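Local coordinates for protein RNA silencing suppressor p19 (Carnation Italian ringspot virus, PDB 6BJG) that suppresses RNA silencing in infected plants by binding short interfering RNA duplexes as a homodimer that measures their length like a molecular caliper, at residues Ser94-Ala99 against Arg128-Leu133. The protein carries 1 engineered substitution. Residues are numbered along the deposited sequence; the frame is centred on the assembly and turned at random.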
loop_
_atom_site.group_PDB
_atom_site.type_symbol
_atom_site.label_atom_id
_atom_site.label_comp_id
_atom_site.label_asym_id
_atom_site.label_seq_id
_atom_site.Cartn_x
_atom_site.Cartn_y
_atom_site.Cartn_z
ATOM N N SER B 94 4.312 20.212 2.328
ATOM C CA SER B 94 2.897 20.475 2.089
ATOM C C SER B 94 2.005 19.473 2.809
ATOM O O SER B 94 0.870 19.805 3.168
ATOM C CB SER B 94 2.607 20.464 0.589
ATOM O OG SER B 94 2.860 19.189 0.027
ATOM N N VAL B 95 2.491 18.250 3.029
ATOM C CA VAL B 95 1.698 17.250 3.737
ATOM C C VAL B 95 1.698 17.526 5.235
ATOM O O VAL B 95 0.643 17.525 5.880
ATOM C CB VAL B 95 2.224 15.836 3.419
ATOM C CG1 VAL B 95 1.522 14.787 4.279
ATOM C CG2 VAL B 95 2.026 15.521 1.942
ATOM N N ASN B 96 2.878 17.760 5.815
ATOM C CA ASN B 96 2.953 18.035 7.246
ATOM C C ASN B 96 2.226 19.327 7.595
ATOM O O ASN B 96 1.551 19.409 8.629
ATOM C CB ASN B 96 4.415 18.102 7.691
ATOM C CG ASN B 96 4.977 16.739 8.051
ATOM O OD1 ASN B 96 5.000 16.355 9.221
ATOM N ND2 ASN B 96 5.432 15.998 7.045
ATOM N N TYR B 97 2.350 20.348 6.746
ATOM C CA TYR B 97 1.606 21.584 6.958
ATOM C C TYR B 97 0.106 21.316 6.989
ATOM O O TYR B 97 -0.590 21.715 7.930
ATOM C CB TYR B 97 1.952 22.592 5.862
ATOM C CG TYR B 97 1.250 23.923 6.007
ATOM C CD1 TYR B 97 1.717 24.881 6.894
ATOM C CD2 TYR B 97 0.122 24.221 5.256
ATOM C CE1 TYR B 97 1.080 26.100 7.030
ATOM C CE2 TYR B 97 -0.522 25.436 5.384
ATOM C CZ TYR B 97 -0.039 26.372 6.273
ATOM O OH TYR B 97 -0.676 27.585 6.405
ATOM N N ALA B 98 -0.408 20.633 5.962
ATOM C CA ALA B 98 -1.836 20.334 5.907
ATOM C C ALA B 98 -2.252 19.413 7.045
ATOM O O ALA B 98 -3.338 19.570 7.615
ATOM C CB ALA B 98 -2.185 19.704 4.557
ATOM N N ALA B 99 -1.403 18.442 7.389
ATOM C CA ALA B 99 -1.755 17.484 8.430
ATOM C C ALA B 99 -1.899 18.166 9.784
ATOM O O ALA B 99 -2.769 17.799 10.582
ATOM C CB ALA B 99 -0.704 16.376 8.501
ATOM N N ARG B 128 1.614 9.930 14.221
ATOM C CA ARG B 128 2.918 10.252 14.785
ATOM C C ARG B 128 4.067 9.646 13.988
ATOM O O ARG B 128 5.224 9.775 14.401
ATOM C CB ARG B 128 2.990 9.783 16.241
ATOM C CG ARG B 128 1.862 10.301 17.132
ATOM C CD ARG B 128 2.154 11.683 17.710
ATOM N NE ARG B 128 2.060 12.757 16.721
ATOM C CZ ARG B 128 0.928 13.357 16.359
ATOM N NH1 ARG B 128 -0.232 12.986 16.890
ATOM N NH2 ARG B 128 0.952 14.329 15.456
ATOM N N THR B 129 3.778 8.985 12.864
ATOM C CA THR B 129 4.802 8.481 11.956
ATOM C C THR B 129 4.701 9.140 10.586
ATOM O O THR B 129 5.176 8.578 9.594
ATOM C CB THR B 129 4.701 6.959 11.815
ATOM O OG1 THR B 129 3.557 6.618 11.018
ATOM C CG2 THR B 129 4.577 6.294 13.179
ATOM N N LEU B 130 4.100 10.332 10.517
ATOM C CA LEU B 130 3.761 10.922 9.227
ATOM C C LEU B 130 5.005 11.197 8.389
ATOM O O LEU B 130 4.995 10.992 7.170
ATOM C CB LEU B 130 2.957 12.206 9.435
ATOM C CG LEU B 130 2.460 12.910 8.170
ATOM C CD1 LEU B 130 1.535 12.017 7.362
ATOM C CD2 LEU B 130 1.758 14.208 8.535
ATOM N N GLN B 131 6.084 11.668 9.017
ATOM C CA GLN B 131 7.305 11.924 8.259
ATOM C C GLN B 131 7.786 10.659 7.559
ATOM O O GLN B 131 8.195 10.702 6.392
ATOM C CB GLN B 131 8.391 12.490 9.177
ATOM C CG GLN B 131 8.126 13.929 9.611
ATOM C CD GLN B 131 9.356 14.624 10.176
ATOM O OE1 GLN B 131 10.201 14.000 10.822
ATOM N NE2 GLN B 131 9.462 15.926 9.928
ATOM N N HIS B 132 7.726 9.517 8.247
ATOM C CA HIS B 132 8.127 8.260 7.622
ATOM C C HIS B 132 7.172 7.869 6.503
ATOM O O HIS B 132 7.602 7.344 5.470
ATOM C CB HIS B 132 8.207 7.155 8.676
ATOM C CG HIS B 132 9.389 7.279 9.586
ATOM N ND1 HIS B 132 10.584 7.835 9.181
ATOM C CD2 HIS B 132 9.558 6.925 10.881
ATOM C CE1 HIS B 132 11.440 7.815 10.187
ATOM N NE2 HIS B 132 10.843 7.266 11.230
ATOM N N LEU B 133 5.871 8.109 6.686
ATOM C CA LEU B 133 4.921 7.853 5.608
ATOM C C LEU B 133 5.275 8.660 4.366
ATOM O O LEU B 133 5.254 8.134 3.246
ATOM C CB LEU B 133 3.500 8.185 6.064
ATOM C CG LEU B 133 2.992 7.508 7.338
ATOM C CD1 LEU B 133 1.533 7.873 7.570
ATOM C CD2 LEU B 133 3.165 6.001 7.277
#
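The amide of Asn96 meets Leu130 and Gln131 with its oxygen while its nitrogen, ND2, is hydrogen-bonded one helical turn back to the carbonyl oxygen of Gly92. That bond probably helps fix the rotation of the amide, with Asn96 OD1 turned across the interface, 3.9 Å from Leu130 CD2. The aliphatic part of Gln131 borders the same oxygen, with Gln131 CG 4.0 Å from Asn96 OD1; the two side chains cross at about a right angle, and their amide planes stand 74° apart, with no hydrogen bond between them. Leu130 makes the largest single share of the contact. Its CG lies anti to the backbone N (chi1 -177°), reaching toward helix 92-99, where the branch at CG sends CD2 to Ala99 and CD1 to Val95. The pair Ala99 CB and Leu130 CD2, 3.3 Å apart, is tighter than ordinary van der Waals contact. Val95 supplies its CG1 branch, which lies 4.1 Å from Leu130 CD1. Here the short helix 92-99 is packed beside the first turn of the long helix 130-145, both against the antiparallel sheet of the p19 core, four strands of which come from this chain. Trp63 and Phe65 of strand 58-65 continue the apolar layer: Val95 touches both, Leu130 the former and Ala99 the latter. Gln131, by contrast, is exposed at the margin. At the start of helix 130-145, Thr129 and His132 pack on Gly118 and Val119, respectively, of the second subunit.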